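Alginate biosynthesis protein AlgX (Pseudomonas aeruginosa, PDB 4KNC) takes part in the O-acetylation of the exopolysaccharide alginate and protects the polymer from degradation as it crosses the periplasm. Local coordinates at residues 45-50 / 87-92; 179-184 / 260-265; 354-359 / 396-401; 175-180 / 234-239; 83-88 / 116-121. All coordinates share one frame; numbering follows the deposited sequence.

Contact 1: residues 45-50 / 87-92; sequences WLFRTT and PTRGLV
Arg89 reaches from the first turn of helix 89-93 to strand 46-48 and brings its guanidinium up to the side chains of Trp45 and Phe47. NH1 donates to Leu46 O at 2.9 Å, in the carbonyl plane on a lone pair, though bent at the hydrogen (140°); a weak second bond runs from NH2 to the same oxygen, and NH2 also bonds Phe145 O. NH1 also lies over one face of Phe47, 3.6 Å from CD2, and the cation-pi pair has Arg89 CZ 4.9 Å from the ring centroid. NH2 comes within 3.4 Å of Trp45 CZ3. A bend at chi3 (74°) turns the arginine into this tight spot. The packing is looser beyond: Gly90 N is 4.2 Å from Phe47 CE2, at the ring edge, and Arg48 NH2 is 4.3 Å from Arg89 CD. Asp52 forms salt bridges with both arginines, probably easing their like charges. Thr88 N-caps the helix through OG1. The arrangement belongs to the SGNH hydrolase-like domain; the side chain of Arg89 lies about 6 Å from that of Asp148, an inferred active-site residue.

Contact 2: residues 179-184 / 260-265; sequences KQFESK and GADILN
Lys179 and Phe181, where the chain runs into strand 180-191, meet the turn that leaves helix 251-259 at Gly260. The backbone makes the firm link: Lys179 N donates to Gly260 O at 2.8 Å, nearly straight (162°). Gly260 leaves the helix with positive phi. The side chain of Lys179 leaves with CG beside the backbone N, then bends at chi3 (76°) and again at chi4, which carries its end across to Asp262. NZ lies 3.3 Å from Asp262 OD2, a weak hydrogen bond within a salt bridge, while CD packs alongside the same oxygen at 3.4 Å. The other carboxylate oxygen, OD1, sits at the edge of the Phe181 ring, close to its plane and 3.2 Å from CZ; the ring and carboxylate planes are 65° apart. Asp262 thus has one oxygen turned to the ammonium and the other to the positive rim of the aromatic ring. Gly260 C lies at the same ring's edge, 3.8 Å from Phe181 CE1; Ala261 O approaches CE1 obliquely. Glu256 of helix 251-259 also touches Phe181 and Asp262. The contact joins the parallel sheet to an outlying two-stranded antiparallel sheet: the helix-to-strand turn before 263-265 meets strand 180-191, within the SGNH hydrolase-like domain.

Contact 3: residues 354-359 / 396-401; sequences SYVADV and RYVFQL
Ala357 and Phe399 form a hydrogen-bonded pair in an antiparallel ladder, joined by Ala357 N to Phe399 O at 2.9 Å and by the return bond from Phe399 N. Val359 and Tyr397 pair likewise, and Leu401 N donates to Tyr355 O beyond the end of strand 396-400. On the face carrying Ala357 and Phe399, the alanine CB sits over the ring, 3.8 Å from its centroid, in a CH-pi contact. Phe399 CG lies between its backbone N and carbonyl carbon (chi1 66°), a rotamer that folds the ring across toward the alanine. On the other face Val356 CG1 meets Val398 CG1 at 4.0 Å, and Arg396 grips Asp358 side-on: NE bonds OD1 and NH2 bonds OD2, each 2.9 Å long. Both oxygens are met on their syn sides, with the two planes 15° apart. Farther out, Cys321 N also donates to Asp358 OD2, Asn319 accepts from Arg396 NH1, and Pro315 of helix 307-316 packs on both valines. Strand 428-435 continues the sheet beyond 355-361 in the carbohydrate-binding module. The two-pronged salt bridge fixes the rotation of both charged groups, and the extra donor on OD2 would probably help hold the carboxylate ionised.

Contact 4: residues 175-180 / 234-239; sequences EIPKKQ and NPQIAL
Ile176 and Pro177, in the loop between helix 153-169 and strand 180-191, pack against the entry to strand 237-240, one of the inner strands of the parallel sheet of the SGNH hydrolase-like domain. Apolar contacts come first. Ile176 CD1 meets Ile237 CG1 at 3.9 Å, the two side chains crossing at about a right angle, and Ile293 of the neighbouring strand 293-298 touches both. Ile176 CG1 lies 3.9 Å from Gln236 CB, so the aliphatic root of the glutamine serves as part of the greasy surface, as does its CG, 3.8 Å from Pro177 CD. No hydrogen bond passes between 175-180 and 234-239. Gln236 bends at chi2 (-63°), which brings its amide back over its own segment: NE2 donates to Asn234 O at 3.2 Å from above the carbonyl plane rather than on a lone pair. The amide oxygen OE1 accepts from Lys292 NZ, accounting for the other end of this buried group. The proline ring meets the same backbone carbonyl, with Pro177 CG 3.2 Å from Asn234 O.

Contact 5: residues 83-88 / 116-121; sequences VVYQPT and ATIARF
Helix 107-123 covers one face of the edge strand 80-85 of the parallel sheet, an alpha/beta layer of the SGNH hydrolase-like domain in which the two short segments run nearly antiparallel (169°), their axes 10.6 Å apart. Phe121 comes in from the helix with its edge toward the face of Tyr85, a T-shaped pair with ring centroids 5.0 Å apart and planes at 67°; within the pair Phe121 CE2 comes nearest, 3.6 Å from Tyr85 CD1. Tyr85 CG is anti to the backbone N (chi1 -164°), directing the ring toward the helix. Val83 CG1 lies over a face of Phe121, 4.2 Å from the centroid, as a CH-pi contact. Thr117 CG2 and Ile118 CD1 meet the tyrosine obliquely; Thr117 CG2 is 3.5 Å from Tyr85 CE2. Beyond the pair, Trp64 of helix 61-76 adds a further edge-to-face partner to Phe121, and Tyr85 OH bonds Gly58 N. Strand and helix segments are therefore held by dispersion and ring electrostatics, with no hydrogen bond between them.

In the fold
Contacts 1, 3, 4 and 5 are buried, whereas contact 2 lies at the surface, where a weak salt bridge and a ring edge share one aspartate. Contacts 2, 4 and 5 all reach the same parallel sheet: contact 5 at edge strand 80-85, contacts 4 and 2 at neighbouring strands 237-240 and 263-265. Contacts 2 and 4 share Lys179 and Gln180 and touch each other, while contacts 1 and 5 share Pro87 and Thr88, linking a purely apolar and aromatic layer to a buried arginine near the inferred active site. Contact 3 stands apart in the carbohydrate-binding module, its centre 39 Å from that of contact 1, and is the one built as a regular backbone ladder.

Contact 1: residues 45-50 / 87-92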
# COMPACT_ATOMS: atom_id res chain seq x y z
N TRP A 45 -18.11 1.30 -21.21
CA TRP A 45 -16.81 0.84 -20.74
C TRP A 45 -15.68 1.67 -21.36
O TRP A 45 -15.65 1.92 -22.57
CB TRP A 45 -16.62 -0.67 -21.00
CG TRP A 45 -17.32 -1.50 -19.96
CD1 TRP A 45 -18.64 -1.82 -19.92
CD2 TRP A 45 -16.73 -2.06 -18.78
NE1 TRP A 45 -18.92 -2.56 -18.80
CE2 TRP A 45 -17.76 -2.72 -18.08
CE3 TRP A 45 -15.44 -2.08 -18.25
CZ2 TRP A 45 -17.53 -3.39 -16.87
CZ3 TRP A 45 -15.21 -2.75 -17.05
CH2 TRP A 45 -16.26 -3.40 -16.38
N LEU A 46 -14.78 2.14 -20.51
CA LEU A 46 -13.53 2.74 -20.95
C LEU A 46 -12.37 1.91 -20.39
O LEU A 46 -12.49 1.35 -19.29
CB LEU A 46 -13.41 4.19 -20.46
CG LEU A 46 -14.44 5.24 -20.87
CD1 LEU A 46 -13.98 6.63 -20.38
CD2 LEU A 46 -14.68 5.26 -22.38
N PHE A 47 -11.27 1.83 -21.12
CA PHE A 47 -10.07 1.20 -20.58
C PHE A 47 -8.89 2.14 -20.76
O PHE A 47 -8.86 2.92 -21.70
CB PHE A 47 -9.77 -0.11 -21.29
CG PHE A 47 -10.73 -1.23 -20.96
CD1 PHE A 47 -12.01 -1.25 -21.49
CD2 PHE A 47 -10.34 -2.27 -20.11
CE1 PHE A 47 -12.88 -2.29 -21.18
CE2 PHE A 47 -11.20 -3.31 -19.80
CZ PHE A 47 -12.48 -3.31 -20.34
N ARG A 48 -7.92 2.06 -19.85
CA ARG A 48 -6.65 2.74 -20.01
C ARG A 48 -5.65 1.78 -20.63
O ARG A 48 -5.50 0.68 -20.14
CB ARG A 48 -6.13 3.20 -18.66
CG ARG A 48 -7.15 4.02 -17.87
CD ARG A 48 -6.67 4.18 -16.45
NE ARG A 48 -6.75 2.92 -15.71
CZ ARG A 48 -6.37 2.77 -14.45
NH1 ARG A 48 -5.85 3.79 -13.78
NH2 ARG A 48 -6.50 1.59 -13.85
N THR A 49 -4.96 2.19 -21.69
CA THR A 49 -4.06 1.29 -22.39
C THR A 49 -2.86 0.88 -21.54
O THR A 49 -2.48 -0.29 -21.52
CB THR A 49 -3.56 1.94 -23.69
OG1 THR A 49 -3.04 3.24 -23.39
CG2 THR A 49 -4.70 2.10 -24.70
N THR A 50 -2.27 1.84 -20.82
CA THR A 50 -1.03 1.57 -20.10
C THR A 50 -1.29 0.93 -18.74
O THR A 50 -0.45 0.22 -18.22
CB THR A 50 -0.17 2.84 -19.91
OG1 THR A 50 -0.78 3.71 -18.96
CG2 THR A 50 0.02 3.59 -21.24
N PRO A 87 -5.63 -7.73 -9.80
CA PRO A 87 -5.41 -7.93 -11.24
C PRO A 87 -5.96 -6.77 -12.10
O PRO A 87 -6.78 -5.98 -11.63
CB PRO A 87 -6.15 -9.23 -11.54
CG PRO A 87 -7.23 -9.30 -10.46
CD PRO A 87 -6.59 -8.70 -9.24
N THR A 88 -5.52 -6.68 -13.34
CA THR A 88 -5.92 -5.54 -14.17
C THR A 88 -7.36 -5.65 -14.66
O THR A 88 -7.96 -6.73 -14.68
CB THR A 88 -4.95 -5.30 -15.34
OG1 THR A 88 -4.83 -6.50 -16.12
CG2 THR A 88 -3.56 -4.90 -14.81
N ARG A 89 -7.93 -4.52 -15.05
CA ARG A 89 -9.26 -4.48 -15.62
C ARG A 89 -9.25 -5.23 -16.93
O ARG A 89 -10.24 -5.83 -17.32
CB ARG A 89 -9.72 -3.02 -15.81
CG ARG A 89 -9.75 -2.23 -14.50
CD ARG A 89 -10.07 -0.74 -14.69
NE ARG A 89 -11.48 -0.49 -15.00
CZ ARG A 89 -11.96 -0.27 -16.22
NH1 ARG A 89 -11.13 -0.28 -17.27
NH2 ARG A 89 -13.25 -0.04 -16.40
N GLY A 90 -8.12 -5.20 -17.62
CA GLY A 90 -8.00 -5.91 -18.89
C GLY A 90 -8.03 -7.42 -18.69
O GLY A 90 -8.71 -8.13 -19.44
N LEU A 91 -7.32 -7.92 -17.67
CA LEU A 91 -7.30 -9.36 -17.42
C LEU A 91 -8.66 -9.86 -16.99
O LEU A 91 -9.07 -10.95 -17.37
CB LEU A 91 -6.26 -9.74 -16.37
CG LEU A 91 -4.81 -9.67 -16.85
CD1 LEU A 91 -3.86 -9.64 -15.65
CD2 LEU A 91 -4.47 -10.85 -17.77
N VAL A 92 -9.38 -9.08 -16.19
CA VAL A 92 -10.64 -9.60 -15.67
C VAL A 92 -11.80 -9.34 -16.63
O VAL A 92 -12.61 -10.24 -16.93
CB VAL A 92 -10.97 -9.02 -14.29
CG1 VAL A 92 -12.33 -9.49 -13.83
CG2 VAL A 92 -9.91 -9.44 -13.26

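Contact 2: residues 179-184 / 260-265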
# COMPACT_ATOMS: atom_id res chain seq x y z
N LYS A 179 -15.42 -16.70 14.31
CA LYS A 179 -16.76 -16.15 14.52
C LYS A 179 -17.57 -16.38 13.25
O LYS A 179 -17.02 -16.73 12.21
CB LYS A 179 -16.70 -14.64 14.79
CG LYS A 179 -15.64 -14.21 15.79
CD LYS A 179 -15.29 -12.73 15.65
CE LYS A 179 -16.36 -11.84 16.23
NZ LYS A 179 -15.85 -11.13 17.44
N GLN A 180 -18.88 -16.18 13.34
CA GLN A 180 -19.70 -16.24 12.14
C GLN A 180 -20.03 -14.83 11.70
O GLN A 180 -20.50 -14.01 12.50
CB GLN A 180 -21.00 -16.97 12.41
CG GLN A 180 -20.85 -18.27 13.16
CD GLN A 180 -22.15 -18.71 13.81
OE1 GLN A 180 -23.23 -18.39 13.33
NE2 GLN A 180 -22.04 -19.42 14.93
N PHE A 181 -19.81 -14.54 10.42
CA PHE A 181 -20.22 -13.25 9.89
C PHE A 181 -21.26 -13.42 8.80
O PHE A 181 -21.27 -14.42 8.08
CB PHE A 181 -19.03 -12.50 9.32
CG PHE A 181 -17.96 -12.22 10.32
CD1 PHE A 181 -16.94 -13.14 10.54
CD2 PHE A 181 -17.95 -11.03 11.03
CE1 PHE A 181 -15.93 -12.88 11.46
CE2 PHE A 181 -16.95 -10.76 11.95
CZ PHE A 181 -15.94 -11.69 12.16
N GLU A 182 -22.14 -12.43 8.69
CA GLU A 182 -23.09 -12.38 7.59
C GLU A 182 -23.04 -11.02 6.90
O GLU A 182 -22.98 -9.96 7.56
CB GLU A 182 -24.51 -12.64 8.10
CG GLU A 182 -24.72 -14.06 8.59
CD GLU A 182 -26.11 -14.25 9.16
OE1 GLU A 182 -26.90 -13.28 9.12
OE2 GLU A 182 -26.40 -15.37 9.65
N SER A 183 -23.06 -11.05 5.57
CA SER A 183 -23.08 -9.83 4.78
C SER A 183 -24.47 -9.57 4.22
O SER A 183 -25.10 -10.47 3.68
CB SER A 183 -22.05 -9.90 3.65
OG SER A 183 -20.74 -10.07 4.16
N LYS A 184 -24.94 -8.34 4.38
CA LYS A 184 -26.23 -7.92 3.88
C LYS A 184 -26.06 -6.72 2.97
O LYS A 184 -25.20 -5.85 3.20
CB LYS A 184 -27.13 -7.51 5.04
CG LYS A 184 -27.61 -8.66 5.91
CD LYS A 184 -28.39 -8.15 7.11
N GLY A 260 -14.11 -16.39 8.49
CA GLY A 260 -14.55 -16.63 9.86
C GLY A 260 -13.70 -15.90 10.89
O GLY A 260 -13.89 -16.07 12.09
N ALA A 261 -12.76 -15.07 10.44
CA ALA A 261 -11.89 -14.34 11.36
C ALA A 261 -12.12 -12.83 11.28
O ALA A 261 -12.45 -12.32 10.21
CB ALA A 261 -10.44 -14.64 11.04
N ASP A 262 -11.92 -12.14 12.41
CA ASP A 262 -11.89 -10.67 12.44
C ASP A 262 -10.75 -10.10 11.58
O ASP A 262 -9.63 -10.61 11.59
CB ASP A 262 -11.74 -10.14 13.87
CG ASP A 262 -13.07 -10.01 14.59
OD1 ASP A 262 -14.09 -9.75 13.92
OD2 ASP A 262 -13.11 -10.17 15.83
N ILE A 263 -11.05 -9.05 10.82
CA ILE A 263 -10.03 -8.41 10.00
C ILE A 263 -9.90 -6.96 10.43
O ILE A 263 -10.82 -6.16 10.21
CB ILE A 263 -10.40 -8.47 8.51
CG1 ILE A 263 -10.64 -9.91 8.06
CG2 ILE A 263 -9.34 -7.80 7.67
CD1 ILE A 263 -9.39 -10.72 7.80
N LEU A 264 -8.78 -6.61 11.05
CA LEU A 264 -8.51 -5.21 11.39
C LEU A 264 -8.17 -4.43 10.14
O LEU A 264 -7.10 -4.60 9.58
CB LEU A 264 -7.32 -5.12 12.35
CG LEU A 264 -7.46 -5.92 13.64
CD1 LEU A 264 -6.13 -5.93 14.38
CD2 LEU A 264 -8.56 -5.34 14.51
N ASN A 265 -9.09 -3.55 9.72
CA ASN A 265 -8.90 -2.77 8.50
C ASN A 265 -8.12 -1.47 8.74
O ASN A 265 -8.63 -0.55 9.37
CB ASN A 265 -10.26 -2.46 7.87
CG ASN A 265 -10.14 -1.87 6.48
OD1 ASN A 265 -9.09 -1.38 6.08
ND2 ASN A 265 -11.24 -1.90 5.74

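Contact 3: residues 354-359 / 396-401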
# COMPACT_ATOMS: atom_id res chain seq x y z
N SER A 354 24.45 0.47 10.04
CA SER A 354 23.94 -0.27 11.18
C SER A 354 23.35 0.68 12.21
O SER A 354 23.45 0.41 13.40
CB SER A 354 25.04 -1.12 11.81
OG SER A 354 25.96 -0.34 12.54
N TYR A 355 22.75 1.79 11.76
CA TYR A 355 22.07 2.74 12.65
C TYR A 355 20.72 3.23 12.13
O TYR A 355 20.44 3.15 10.93
CB TYR A 355 22.99 3.91 13.04
CG TYR A 355 23.70 3.71 14.37
CD1 TYR A 355 24.87 2.95 14.46
CD2 TYR A 355 23.20 4.27 15.54
CE1 TYR A 355 25.52 2.77 15.68
CE2 TYR A 355 23.84 4.09 16.76
CZ TYR A 355 24.99 3.34 16.83
OH TYR A 355 25.62 3.18 18.04
N VAL A 356 19.88 3.73 13.05
CA VAL A 356 18.50 4.08 12.72
C VAL A 356 18.04 5.43 13.31
O VAL A 356 18.43 5.81 14.42
CB VAL A 356 17.53 2.92 13.12
CG1 VAL A 356 16.09 3.39 13.24
CG2 VAL A 356 17.64 1.78 12.12
N ALA A 357 17.23 6.17 12.55
CA ALA A 357 16.69 7.46 12.97
C ALA A 357 15.19 7.40 13.28
O ALA A 357 14.42 6.74 12.57
CB ALA A 357 16.96 8.51 11.91
N ASP A 358 14.79 8.12 14.33
CA ASP A 358 13.42 8.16 14.82
C ASP A 358 13.05 9.61 15.10
O ASP A 358 13.70 10.27 15.91
CB ASP A 358 13.31 7.34 16.12
CG ASP A 358 11.88 6.98 16.47
OD1 ASP A 358 10.96 7.76 16.14
OD2 ASP A 358 11.67 5.90 17.07
N VAL A 359 12.00 10.10 14.46
CA VAL A 359 11.75 11.55 14.40
C VAL A 359 10.28 11.93 14.55
O VAL A 359 9.43 11.42 13.83
CB VAL A 359 12.25 12.12 13.05
CG1 VAL A 359 11.89 13.58 12.92
CG2 VAL A 359 13.75 11.91 12.90
N ARG A 396 5.34 11.09 13.59
CA ARG A 396 6.53 10.25 13.67
C ARG A 396 6.93 9.61 12.32
O ARG A 396 6.07 9.20 11.53
CB ARG A 396 6.34 9.16 14.72
CG ARG A 396 7.54 8.25 14.92
CD ARG A 396 7.30 7.28 16.05
NE ARG A 396 8.41 6.35 16.24
CZ ARG A 396 8.25 5.07 16.55
NH1 ARG A 396 7.02 4.56 16.70
NH2 ARG A 396 9.31 4.28 16.71
N TYR A 397 8.24 9.55 12.09
CA TYR A 397 8.87 8.96 10.92
C TYR A 397 10.02 8.13 11.46
O TYR A 397 10.57 8.47 12.51
CB TYR A 397 9.47 10.05 10.03
CG TYR A 397 8.46 10.93 9.39
CD1 TYR A 397 7.87 11.97 10.09
CD2 TYR A 397 8.08 10.73 8.06
CE1 TYR A 397 6.94 12.80 9.49
CE2 TYR A 397 7.15 11.55 7.46
CZ TYR A 397 6.58 12.58 8.17
OH TYR A 397 5.65 13.39 7.56
N VAL A 398 10.39 7.06 10.76
CA VAL A 398 11.51 6.21 11.16
C VAL A 398 12.24 5.70 9.92
O VAL A 398 11.60 5.27 8.96
CB VAL A 398 11.03 4.97 11.95
CG1 VAL A 398 12.21 4.10 12.35
CG2 VAL A 398 10.23 5.38 13.19
N PHE A 399 13.57 5.76 9.91
CA PHE A 399 14.31 5.31 8.73
C PHE A 399 15.73 4.85 9.04
O PHE A 399 16.35 5.33 9.97
CB PHE A 399 14.33 6.38 7.62
CG PHE A 399 15.10 7.64 7.97
CD1 PHE A 399 14.47 8.69 8.62
CD2 PHE A 399 16.44 7.77 7.64
CE1 PHE A 399 15.17 9.85 8.93
CE2 PHE A 399 17.15 8.93 7.96
CZ PHE A 399 16.51 9.97 8.61
N GLN A 400 16.23 3.89 8.27
CA GLN A 400 17.59 3.43 8.47
C GLN A 400 18.55 4.39 7.77
O GLN A 400 18.23 4.93 6.71
CB GLN A 400 17.78 2.00 7.97
CG GLN A 400 17.73 1.85 6.46
CD GLN A 400 17.40 0.43 6.02
OE1 GLN A 400 17.18 0.18 4.83
NE2 GLN A 400 17.34 -0.49 6.97
N LEU A 401 19.71 4.61 8.39
CA LEU A 401 20.76 5.37 7.74
C LEU A 401 21.24 4.55 6.56
O LEU A 401 21.26 3.32 6.62
CB LEU A 401 21.93 5.66 8.70
CG LEU A 401 21.67 6.47 9.99
CD1 LEU A 401 22.96 7.14 10.53
CD2 LEU A 401 20.58 7.51 9.80

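Contact 4: residues 175-180 / 234-239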
# COMPACT_ATOMS: atom_id res chain seq x y z
N GLU A 175 -5.59 -21.39 15.20
CA GLU A 175 -5.67 -20.87 16.57
C GLU A 175 -6.36 -19.52 16.63
O GLU A 175 -6.79 -19.06 17.69
CB GLU A 175 -4.27 -20.78 17.18
CG GLU A 175 -3.74 -22.10 17.73
CD GLU A 175 -3.70 -23.21 16.69
OE1 GLU A 175 -3.29 -22.94 15.54
OE2 GLU A 175 -4.08 -24.35 17.03
N ILE A 176 -6.44 -18.86 15.48
CA ILE A 176 -7.11 -17.57 15.40
C ILE A 176 -8.57 -17.73 15.84
O ILE A 176 -9.21 -18.72 15.49
CB ILE A 176 -6.97 -16.99 13.97
CG1 ILE A 176 -5.50 -16.66 13.71
CG2 ILE A 176 -7.85 -15.76 13.77
CD1 ILE A 176 -5.20 -16.10 12.34
N PRO A 177 -9.09 -16.79 16.66
CA PRO A 177 -10.49 -16.82 17.09
C PRO A 177 -11.42 -16.88 15.89
O PRO A 177 -11.22 -16.14 14.93
CB PRO A 177 -10.69 -15.47 17.78
CG PRO A 177 -9.35 -14.99 18.14
CD PRO A 177 -8.36 -15.62 17.19
N LYS A 178 -12.43 -17.75 15.95
CA LYS A 178 -13.38 -17.90 14.86
C LYS A 178 -14.74 -17.33 15.26
O LYS A 178 -15.16 -17.45 16.41
CB LYS A 178 -13.51 -19.37 14.47
CG LYS A 178 -12.19 -20.03 14.09
CD LYS A 178 -11.41 -19.15 13.11
CE LYS A 178 -10.20 -19.88 12.55
NZ LYS A 178 -9.09 -19.94 13.53
N LYS A 179 -15.42 -16.70 14.31
CA LYS A 179 -16.76 -16.15 14.52
C LYS A 179 -17.57 -16.38 13.25
O LYS A 179 -17.02 -16.73 12.21
CB LYS A 179 -16.70 -14.64 14.79
CG LYS A 179 -15.64 -14.21 15.79
CD LYS A 179 -15.29 -12.73 15.65
CE LYS A 179 -16.36 -11.84 16.23
NZ LYS A 179 -15.85 -11.13 17.44
N GLN A 180 -18.88 -16.18 13.34
CA GLN A 180 -19.70 -16.24 12.14
C GLN A 180 -20.03 -14.83 11.70
O GLN A 180 -20.50 -14.01 12.50
CB GLN A 180 -21.00 -16.97 12.41
CG GLN A 180 -20.85 -18.27 13.16
CD GLN A 180 -22.15 -18.71 13.81
OE1 GLN A 180 -23.23 -18.39 13.33
NE2 GLN A 180 -22.04 -19.42 14.93
N ASN A 234 -8.48 -12.02 21.00
CA ASN A 234 -8.17 -10.81 20.23
C ASN A 234 -8.11 -11.09 18.71
O ASN A 234 -7.75 -12.19 18.31
CB ASN A 234 -6.85 -10.19 20.70
CG ASN A 234 -6.94 -9.61 22.11
OD1 ASN A 234 -7.81 -9.99 22.90
ND2 ASN A 234 -6.04 -8.68 22.42
N PRO A 235 -8.46 -10.09 17.88
CA PRO A 235 -8.26 -10.18 16.42
C PRO A 235 -6.79 -10.35 16.08
O PRO A 235 -5.93 -9.77 16.73
CB PRO A 235 -8.77 -8.82 15.91
CG PRO A 235 -9.80 -8.43 16.92
CD PRO A 235 -9.22 -8.88 18.25
N GLN A 236 -6.50 -11.15 15.05
CA GLN A 236 -5.14 -11.60 14.79
C GLN A 236 -4.74 -11.37 13.33
O GLN A 236 -3.64 -11.76 12.92
CB GLN A 236 -5.04 -13.10 15.11
CG GLN A 236 -5.27 -13.42 16.58
CD GLN A 236 -4.21 -12.78 17.46
OE1 GLN A 236 -3.07 -12.61 17.03
NE2 GLN A 236 -4.60 -12.42 18.68
N ILE A 237 -5.64 -10.75 12.57
CA ILE A 237 -5.42 -10.48 11.14
C ILE A 237 -5.64 -9.00 10.83
O ILE A 237 -6.67 -8.44 11.20
CB ILE A 237 -6.35 -11.33 10.24
CG1 ILE A 237 -6.24 -12.82 10.59
CG2 ILE A 237 -6.00 -11.08 8.77
CD1 ILE A 237 -7.03 -13.73 9.65
N ALA A 238 -4.67 -8.38 10.17
CA ALA A 238 -4.72 -6.96 9.85
C ALA A 238 -4.62 -6.78 8.35
O ALA A 238 -3.91 -7.51 7.67
CB ALA A 238 -3.58 -6.23 10.54
N LEU A 239 -5.33 -5.78 7.86
CA LEU A 239 -5.37 -5.48 6.44
C LEU A 239 -4.80 -4.09 6.21
O LEU A 239 -5.25 -3.12 6.82
CB LEU A 239 -6.81 -5.55 5.94
CG LEU A 239 -7.10 -5.10 4.51
CD1 LEU A 239 -6.29 -5.91 3.49
CD2 LEU A 239 -8.59 -5.22 4.23

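Contact 5: residues 83-88 / 116-121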
# COMPACT_ATOMS: atom_id res chain seq x y z
N VAL A 83 0.05 -11.13 0.23
CA VAL A 83 -0.09 -10.01 -0.71
C VAL A 83 -1.28 -10.21 -1.65
O VAL A 83 -1.43 -11.26 -2.29
CB VAL A 83 1.23 -9.69 -1.51
CG1 VAL A 83 0.92 -8.89 -2.77
CG2 VAL A 83 2.23 -8.91 -0.65
N VAL A 84 -2.16 -9.22 -1.69
CA VAL A 84 -3.25 -9.20 -2.64
C VAL A 84 -2.85 -8.30 -3.80
O VAL A 84 -2.85 -7.07 -3.69
CB VAL A 84 -4.54 -8.71 -1.99
CG1 VAL A 84 -5.59 -8.41 -3.06
CG2 VAL A 84 -5.04 -9.78 -0.99
N TYR A 85 -2.47 -8.93 -4.91
CA TYR A 85 -1.96 -8.24 -6.08
C TYR A 85 -3.14 -8.07 -7.03
O TYR A 85 -3.42 -8.95 -7.84
CB TYR A 85 -0.88 -9.10 -6.72
CG TYR A 85 0.05 -8.44 -7.73
CD1 TYR A 85 0.73 -7.25 -7.43
CD2 TYR A 85 0.30 -9.04 -8.96
CE1 TYR A 85 1.62 -6.68 -8.35
CE2 TYR A 85 1.18 -8.47 -9.89
CZ TYR A 85 1.83 -7.29 -9.57
OH TYR A 85 2.69 -6.75 -10.49
N GLN A 86 -3.84 -6.94 -6.90
CA GLN A 86 -5.11 -6.75 -7.62
C GLN A 86 -4.89 -6.85 -9.14
O GLN A 86 -4.03 -6.17 -9.70
CB GLN A 86 -5.74 -5.40 -7.25
CG GLN A 86 -7.24 -5.31 -7.58
CD GLN A 86 -7.79 -3.88 -7.45
OE1 GLN A 86 -7.06 -2.91 -7.66
NE2 GLN A 86 -9.07 -3.77 -7.10
N PRO A 87 -5.63 -7.73 -9.80
CA PRO A 87 -5.41 -7.93 -11.24
C PRO A 87 -5.96 -6.77 -12.10
O PRO A 87 -6.78 -5.98 -11.63
CB PRO A 87 -6.15 -9.23 -11.54
CG PRO A 87 -7.23 -9.30 -10.46
CD PRO A 87 -6.59 -8.70 -9.24
N THR A 88 -5.52 -6.68 -13.34
CA THR A 88 -5.92 -5.54 -14.17
C THR A 88 -7.36 -5.65 -14.66
O THR A 88 -7.96 -6.73 -14.68
CB THR A 88 -4.95 -5.30 -15.34
OG1 THR A 88 -4.83 -6.50 -16.12
CG2 THR A 88 -3.56 -4.90 -14.81
N ALA A 116 3.52 -15.39 -13.59
CA ALA A 116 4.95 -15.43 -13.27
C ALA A 116 5.27 -14.53 -12.07
O ALA A 116 6.06 -14.90 -11.19
CB ALA A 116 5.79 -15.03 -14.49
N THR A 117 4.65 -13.35 -12.03
CA THR A 117 4.86 -12.42 -10.92
C THR A 117 4.33 -12.95 -9.59
O THR A 117 4.98 -12.84 -8.54
CB THR A 117 4.21 -11.04 -11.24
OG1 THR A 117 4.87 -10.47 -12.37
CG2 THR A 117 4.31 -10.08 -10.06
N ILE A 118 3.13 -13.52 -9.63
CA ILE A 118 2.57 -14.25 -8.49
C ILE A 118 3.55 -15.31 -7.95
O ILE A 118 3.78 -15.43 -6.73
CB ILE A 118 1.26 -14.96 -8.91
CG1 ILE A 118 0.18 -13.93 -9.27
CG2 ILE A 118 0.77 -15.88 -7.82
CD1 ILE A 118 -0.07 -12.90 -8.18
N ALA A 119 4.14 -16.07 -8.87
CA ALA A 119 5.13 -17.08 -8.50
C ALA A 119 6.34 -16.44 -7.82
O ALA A 119 6.87 -16.99 -6.86
CB ALA A 119 5.58 -17.87 -9.71
N ARG A 120 6.76 -15.27 -8.31
CA ARG A 120 7.89 -14.59 -7.67
C ARG A 120 7.56 -14.11 -6.25
O ARG A 120 8.40 -14.20 -5.34
CB ARG A 120 8.43 -13.46 -8.55
CG ARG A 120 9.04 -13.97 -9.83
CD ARG A 120 9.76 -12.89 -10.63
NE ARG A 120 10.41 -13.48 -11.81
CZ ARG A 120 11.17 -12.82 -12.67
NH1 ARG A 120 11.41 -11.52 -12.50
NH2 ARG A 120 11.71 -13.45 -13.70
N PHE A 121 6.35 -13.59 -6.06
CA PHE A 121 5.88 -13.31 -4.71
C PHE A 121 6.03 -14.55 -3.83
O PHE A 121 6.58 -14.46 -2.72
CB PHE A 121 4.41 -12.84 -4.69
CG PHE A 121 4.23 -11.37 -5.01
CD1 PHE A 121 4.80 -10.39 -4.22
CD2 PHE A 121 3.46 -10.98 -6.10
CE1 PHE A 121 4.63 -9.04 -4.52
CE2 PHE A 121 3.27 -9.64 -6.40
CZ PHE A 121 3.86 -8.66 -5.61